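Local atomic coordinates of aspartokinase (Arabidopsis thaliana, PDB entry 2CDQ), a protein that catalyses the ATP-dependent phosphorylation of L-aspartate to 4-phospho-L-aspartate, the first step of the aspartate-family pathway to lysine, threonine, methionine and isoleucine. Residues V164-T178 / D206-W220. Sequence-based numbering, arbitrary orientation.
Sequences VKARQYDAFEIGFIT and DPAVPIVTGFLGKGW
The D206 carboxylate lies between K165 and R167 in a salt-bridge network, with a weak hydrogen bond from K165 NZ to OD2 (3.1 Å) and a hydrogen bond from R167 NH2 to OD1 (3.3 Å). R167 comes at OD1 from above the carboxylate plane, the two flat groups inclined by 34°, and NH2 also makes a weak bond to the D206 carbonyl O. Bends at chi2 and chi3 of R167 bring one face of its guanidinium over A208 CB, which sits toward the rim, while NE, in the guanidinium plane, bonds Y169 OH. D202 of helix 191-205 is a second partner of that hydroxyl. R167 CG rests over one face of the Y169 ring, and P210 CB meets the ring edge at CE1 (3.5 Å), the proline and tyrosine side chains running side by side.

Beneath these side chains, strands 166-169 and 209-213 pair in parallel: after an opening bond from V209 N to K165 O, the backbone N and O of R167 and Y169 hydrogen-bond V209 O, I211 N and O, and T213 N. Helix 191-205 makes the beta-alpha-beta connection from strand 177-178 to strand 209-219 in the amino acid kinase domain, and strand 59-63 continues the sheet beyond 209-213.

Where the first ladder ends, T213 OG1 accepts the A171 N-H in a nearly straight bond (2.8 Å, 165°). T213 CG2 packs against D170 OD1, and Q168 NE2 hydrogen-bonds that oxygen from above the carboxylate plane; R153 salt-bridges the other oxygen, and T152 bonds Q168 OE1. The T213 side chain lies about 4 Å from that of the substrate-binding E148. F172 turns its ring edge to L216 CD1, 3.9 Å from CE2, and the aliphatic chain of K218 passes the F172 carbonyl O, with CD at 3.3 Å. A second parallel ladder, shifted by two residues, joins I177 and T178 to K218 and G219, and I177 CG2 touches W220 CE3 at 3.8 Å.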
loop_
_atom_site.group_PDB
_atom_site.type_symbol
_atom_site.label_atom_id
_atom_site.label_comp_id
_atom_site.label_asym_id
_atom_site.label_seq_id
_atom_site.Cartn_x
_atom_site.Cartn_y
_atom_site.Cartn_z
ATOM N N VAL A 164 -46.152 -1.131 -28.903
ATOM C CA VAL A 164 -44.841 -0.479 -28.957
ATOM C C VAL A 164 -43.966 -1.239 -29.954
ATOM O O VAL A 164 -43.509 -2.353 -29.672
ATOM C CB VAL A 164 -44.154 -0.422 -27.547
ATOM C CG1 VAL A 164 -42.756 0.181 -27.636
ATOM C CG2 VAL A 164 -45.001 0.364 -26.547
ATOM N N LYS A 165 -43.753 -0.644 -31.126
ATOM C CA LYS A 165 -42.885 -1.242 -32.136
ATOM C C LYS A 165 -41.461 -1.337 -31.587
ATOM O O LYS A 165 -40.861 -0.324 -31.203
ATOM C CB LYS A 165 -42.938 -0.450 -33.448
ATOM C CG LYS A 165 -42.113 -1.042 -34.596
ATOM C CD LYS A 165 -42.434 -2.519 -34.860
ATOM C CE LYS A 165 -41.433 -3.153 -35.831
ATOM N NZ LYS A 165 -41.623 -2.680 -37.235
ATOM N N ALA A 166 -40.943 -2.566 -31.535
ATOM C CA ALA A 166 -39.663 -2.858 -30.889
ATOM C C ALA A 166 -38.893 -3.981 -31.585
ATOM O O ALA A 166 -39.487 -4.927 -32.112
ATOM C CB ALA A 166 -39.883 -3.194 -29.423
ATOM N N ARG A 167 -37.565 -3.862 -31.572
ATOM C CA ARG A 167 -36.671 -4.821 -32.221
ATOM C C ARG A 167 -35.601 -5.258 -31.231
ATOM O O ARG A 167 -34.888 -4.424 -30.667
ATOM C CB ARG A 167 -36.043 -4.192 -33.476
ATOM C CG ARG A 167 -34.917 -4.998 -34.135
ATOM C CD ARG A 167 -34.864 -4.809 -35.656
ATOM N NE ARG A 167 -35.073 -3.421 -36.092
ATOM C CZ ARG A 167 -36.135 -2.990 -36.780
ATOM N NH1 ARG A 167 -37.109 -3.832 -37.128
ATOM N NH2 ARG A 167 -36.230 -1.711 -37.125
ATOM N N GLN A 168 -35.498 -6.565 -31.008
ATOM C CA GLN A 168 -34.505 -7.091 -30.079
ATOM C C GLN A 168 -33.168 -7.240 -30.783
ATOM O O GLN A 168 -33.108 -7.642 -31.945
ATOM C CB GLN A 168 -34.964 -8.416 -29.453
ATOM C CG GLN A 168 -34.454 -9.695 -30.120
ATOM C CD GLN A 168 -33.044 -10.077 -29.688
ATOM O OE1 GLN A 168 -32.593 -9.738 -28.590
ATOM N NE2 GLN A 168 -32.344 -10.786 -30.556
ATOM N N TYR A 169 -32.099 -6.910 -30.070
ATOM C CA TYR A 169 -30.764 -6.986 -30.623
ATOM C C TYR A 169 -29.854 -7.827 -29.749
ATOM O O TYR A 169 -29.733 -7.580 -28.547
ATOM C CB TYR A 169 -30.173 -5.588 -30.746
ATOM C CG TYR A 169 -30.740 -4.751 -31.866
ATOM C CD1 TYR A 169 -31.543 -3.641 -31.596
ATOM C CD2 TYR A 169 -30.459 -5.055 -33.200
ATOM C CE1 TYR A 169 -32.057 -2.860 -32.630
ATOM C CE2 TYR A 169 -30.964 -4.282 -34.237
ATOM C CZ TYR A 169 -31.760 -3.189 -33.948
ATOM O OH TYR A 169 -32.258 -2.429 -34.975
ATOM N N ASP A 170 -29.222 -8.825 -30.354
ATOM C CA ASP A 170 -28.099 -9.488 -29.723
ATOM C C ASP A 170 -26.882 -8.593 -29.941
ATOM O O ASP A 170 -26.533 -8.275 -31.082
ATOM C CB ASP A 170 -27.881 -10.881 -30.315
ATOM C CG ASP A 170 -28.930 -11.886 -29.856
ATOM O OD1 ASP A 170 -29.787 -11.518 -29.010
ATOM O OD2 ASP A 170 -28.895 -13.052 -30.336
ATOM N N ALA A 171 -26.262 -8.162 -28.844
ATOM C CA ALA A 171 -25.103 -7.269 -28.893
ATOM C C ALA A 171 -23.995 -7.807 -29.792
ATOM O O ALA A 171 -23.371 -7.047 -30.536
ATOM C CB ALA A 171 -24.568 -7.016 -27.497
ATOM N N PHE A 172 -23.770 -9.120 -29.725
ATOM C CA PHE A 172 -22.696 -9.764 -30.485
ATOM C C PHE A 172 -22.961 -9.809 -31.989
ATOM O O PHE A 172 -22.043 -10.052 -32.778
ATOM C CB PHE A 172 -22.394 -11.168 -29.944
ATOM C CG PHE A 172 -23.603 -12.058 -29.834
ATOM C CD1 PHE A 172 -24.046 -12.796 -30.927
ATOM C CD2 PHE A 172 -24.287 -12.177 -28.627
ATOM C CE1 PHE A 172 -25.161 -13.628 -30.826
ATOM C CE2 PHE A 172 -25.403 -13.010 -28.517
ATOM C CZ PHE A 172 -25.840 -13.736 -29.619
ATOM N N GLU A 173 -24.211 -9.559 -32.379
ATOM C CA GLU A 173 -24.611 -9.581 -33.786
ATOM C C GLU A 173 -24.685 -8.173 -34.400
ATOM O O GLU A 173 -24.802 -8.035 -35.617
ATOM C CB GLU A 173 -25.946 -10.325 -33.946
ATOM C CG GLU A 173 -26.114 -11.099 -35.260
ATOM C CD GLU A 173 -26.773 -10.279 -36.378
ATOM O OE1 GLU A 173 -27.574 -9.355 -36.071
ATOM O OE2 GLU A 173 -26.492 -10.566 -37.571
ATOM N N ILE A 174 -24.591 -7.133 -33.572
ATOM C CA ILE A 174 -24.717 -5.749 -34.067
ATOM C C ILE A 174 -23.419 -4.922 -34.088
ATOM O O ILE A 174 -23.440 -3.727 -34.417
ATOM C CB ILE A 174 -25.835 -4.956 -33.334
ATOM C CG1 ILE A 174 -25.509 -4.781 -31.845
ATOM C CG2 ILE A 174 -27.178 -5.637 -33.537
ATOM C CD1 ILE A 174 -26.299 -3.677 -31.166
ATOM N N GLY A 175 -22.298 -5.548 -33.743
ATOM C CA GLY A 175 -21.019 -4.853 -33.796
ATOM C C GLY A 175 -20.404 -4.481 -32.458
ATOM O O GLY A 175 -19.662 -3.500 -32.366
ATOM N N PHE A 176 -20.724 -5.245 -31.414
ATOM C CA PHE A 176 -19.942 -5.202 -30.185
ATOM C C PHE A 176 -18.732 -6.095 -30.428
ATOM O O PHE A 176 -18.824 -7.324 -30.345
ATOM C CB PHE A 176 -20.763 -5.659 -28.964
ATOM C CG PHE A 176 -21.340 -4.520 -28.162
ATOM C CD1 PHE A 176 -22.505 -3.877 -28.570
ATOM C CD2 PHE A 176 -20.711 -4.086 -26.997
ATOM C CE1 PHE A 176 -23.033 -2.813 -27.833
ATOM C CE2 PHE A 176 -21.231 -3.020 -26.251
ATOM C CZ PHE A 176 -22.391 -2.385 -26.671
ATOM N N ILE A 177 -17.611 -5.464 -30.773
ATOM C CA ILE A 177 -16.383 -6.186 -31.120
ATOM C C ILE A 177 -15.419 -6.191 -29.931
ATOM O O ILE A 177 -15.164 -5.150 -29.318
ATOM C CB ILE A 177 -15.701 -5.606 -32.397
ATOM C CG1 ILE A 177 -16.741 -5.249 -33.480
ATOM C CG2 ILE A 177 -14.628 -6.566 -32.934
ATOM C CD1 ILE A 177 -17.582 -6.426 -34.016
ATOM N N THR A 178 -14.878 -7.371 -29.633
ATOM C CA THR A 178 -14.212 -7.629 -28.363
ATOM C C THR A 178 -12.948 -8.487 -28.490
ATOM O O THR A 178 -12.786 -9.220 -29.469
ATOM C CB THR A 178 -15.216 -8.302 -27.409
ATOM O OG1 THR A 178 -16.037 -7.293 -26.810
ATOM C CG2 THR A 178 -14.523 -9.057 -26.327
ATOM N N ASP A 206 -37.132 1.638 -40.616
ATOM C CA ASP A 206 -38.364 1.762 -39.816
ATOM C C ASP A 206 -38.084 1.825 -38.305
ATOM O O ASP A 206 -37.547 0.873 -37.725
ATOM C CB ASP A 206 -39.418 0.686 -40.165
ATOM C CG ASP A 206 -38.957 -0.737 -39.865
ATOM O OD1 ASP A 206 -37.736 -1.018 -39.924
ATOM O OD2 ASP A 206 -39.835 -1.582 -39.580
ATOM N N PRO A 207 -38.447 2.958 -37.667
ATOM C CA PRO A 207 -38.157 3.197 -36.249
ATOM C C PRO A 207 -38.864 2.238 -35.281
ATOM O O PRO A 207 -40.096 2.152 -35.253
ATOM C CB PRO A 207 -38.620 4.646 -36.028
ATOM C CG PRO A 207 -39.607 4.906 -37.106
ATOM C CD PRO A 207 -39.155 4.097 -38.282
ATOM N N ALA A 208 -38.059 1.516 -34.506
ATOM C CA ALA A 208 -38.540 0.650 -33.434
ATOM C C ALA A 208 -37.621 0.837 -32.236
ATOM O O ALA A 208 -36.445 1.162 -32.407
ATOM C CB ALA A 208 -38.541 -0.806 -33.882
ATOM N N VAL A 209 -38.155 0.645 -31.031
ATOM C CA VAL A 209 -37.355 0.766 -29.804
ATOM C C VAL A 209 -36.387 -0.419 -29.684
ATOM O O VAL A 209 -36.821 -1.563 -29.501
ATOM C CB VAL A 209 -38.243 0.871 -28.533
ATOM C CG1 VAL A 209 -37.385 1.073 -27.294
ATOM C CG2 VAL A 209 -39.262 2.009 -28.667
ATOM N N PRO A 210 -35.073 -0.151 -29.807
ATOM C CA PRO A 210 -34.065 -1.211 -29.718
ATOM C C PRO A 210 -33.954 -1.799 -28.306
ATOM O O PRO A 210 -33.899 -1.053 -27.319
ATOM C CB PRO A 210 -32.761 -0.499 -30.117
ATOM C CG PRO A 210 -33.195 0.784 -30.767
ATOM C CD PRO A 210 -34.449 1.161 -30.054
ATOM N N ILE A 211 -33.947 -3.129 -28.223
ATOM C CA ILE A 211 -33.800 -3.837 -26.957
ATOM C C ILE A 211 -32.539 -4.690 -27.042
ATOM O O ILE A 211 -32.553 -5.761 -27.647
ATOM C CB ILE A 211 -35.037 -4.729 -26.647
ATOM C CG1 ILE A 211 -36.355 -3.978 -26.909
ATOM C CG2 ILE A 211 -34.981 -5.274 -25.217
ATOM C CD1 ILE A 211 -36.608 -2.747 -26.035
ATOM N N VAL A 212 -31.456 -4.201 -26.436
ATOM C CA VAL A 212 -30.129 -4.815 -26.579
ATOM C C VAL A 212 -29.685 -5.616 -25.343
ATOM O O VAL A 212 -29.849 -5.168 -24.200
ATOM C CB VAL A 212 -29.041 -3.755 -26.911
ATOM C CG1 VAL A 212 -27.814 -4.420 -27.526
ATOM C CG2 VAL A 212 -29.586 -2.694 -27.863
ATOM N N THR A 213 -29.123 -6.802 -25.596
ATOM C CA THR A 213 -28.492 -7.636 -24.571
ATOM C C THR A 213 -27.307 -6.884 -23.969
ATOM O O THR A 213 -26.576 -6.200 -24.688
ATOM C CB THR A 213 -27.964 -8.945 -25.166
ATOM O OG1 THR A 213 -26.985 -8.642 -26.162
ATOM C CG2 THR A 213 -29.088 -9.758 -25.791
ATOM N N GLY A 214 -27.100 -7.035 -22.665
ATOM C CA GLY A 214 -26.227 -6.125 -21.946
ATOM C C GLY A 214 -24.817 -6.601 -21.674
ATOM O O GLY A 214 -23.868 -5.814 -21.657
ATOM N N PHE A 215 -24.658 -7.890 -21.457
ATOM C CA PHE A 215 -23.422 -8.375 -20.861
ATOM C C PHE A 215 -22.481 -8.930 -21.947
ATOM O O PHE A 215 -21.439 -9.507 -21.643
ATOM C CB PHE A 215 -23.814 -9.415 -19.796
ATOM C CG PHE A 215 -22.716 -9.820 -18.864
ATOM C CD1 PHE A 215 -21.590 -9.036 -18.676
ATOM C CD2 PHE A 215 -22.840 -11.000 -18.136
ATOM C CE1 PHE A 215 -20.590 -9.441 -17.799
ATOM C CE2 PHE A 215 -21.857 -11.406 -17.258
ATOM C CZ PHE A 215 -20.730 -10.629 -17.086
ATOM N N LEU A 216 -22.830 -8.697 -23.211
ATOM C CA LEU A 216 -22.308 -9.515 -24.308
ATOM C C LEU A 216 -21.537 -8.797 -25.417
ATOM O O LEU A 216 -21.769 -7.618 -25.706
ATOM C CB LEU A 216 -23.439 -10.339 -24.930
ATOM C CG LEU A 216 -24.357 -11.118 -23.990
ATOM C CD1 LEU A 216 -25.441 -11.812 -24.793
ATOM C CD2 LEU A 216 -23.580 -12.122 -23.151
ATOM N N GLY A 217 -20.625 -9.546 -26.036
ATOM C CA GLY A 217 -19.838 -9.089 -27.179
ATOM C C GLY A 217 -19.374 -10.254 -28.039
ATOM O O GLY A 217 -19.624 -11.422 -27.713
ATOM N N LYS A 218 -18.705 -9.932 -29.146
ATOM C CA LYS A 218 -18.177 -10.944 -30.063
ATOM C C LYS A 218 -16.664 -10.809 -30.214
ATOM O O LYS A 218 -16.151 -9.716 -30.502
ATOM C CB LYS A 218 -18.866 -10.855 -31.433
ATOM C CG LYS A 218 -18.600 -12.058 -32.348
ATOM C CD LYS A 218 -19.520 -12.084 -33.570
ATOM C CE LYS A 218 -19.014 -11.170 -34.680
ATOM N NZ LYS A 218 -19.915 -11.199 -35.864
ATOM N N GLY A 219 -15.961 -11.924 -30.016
ATOM C CA GLY A 219 -14.506 -11.969 -30.150
ATOM C C GLY A 219 -14.048 -11.627 -31.555
ATOM O O GLY A 219 -14.700 -12.004 -32.531
ATOM N N TRP A 220 -12.931 -10.908 -31.656
ATOM C CA TRP A 220 -12.386 -10.479 -32.944
ATOM C C TRP A 220 -11.975 -11.667 -33.821
ATOM O O TRP A 220 -12.415 -11.770 -34.967
ATOM C CB TRP A 220 -11.225 -9.491 -32.733
ATOM C CG TRP A 220 -10.525 -8.962 -33.990
ATOM C CD1 TRP A 220 -9.170 -8.897 -34.198
ATOM C CD2 TRP A 220 -11.136 -8.418 -35.181
ATOM N NE1 TRP A 220 -8.902 -8.354 -35.435
ATOM C CE2 TRP A 220 -10.086 -8.054 -36.060
ATOM C CE3 TRP A 220 -12.466 -8.209 -35.593
ATOM C CZ2 TRP A 220 -10.323 -7.489 -37.329
ATOM C CZ3 TRP A 220 -12.702 -7.647 -36.861
ATOM C CH2 TRP A 220 -11.632 -7.294 -37.707
#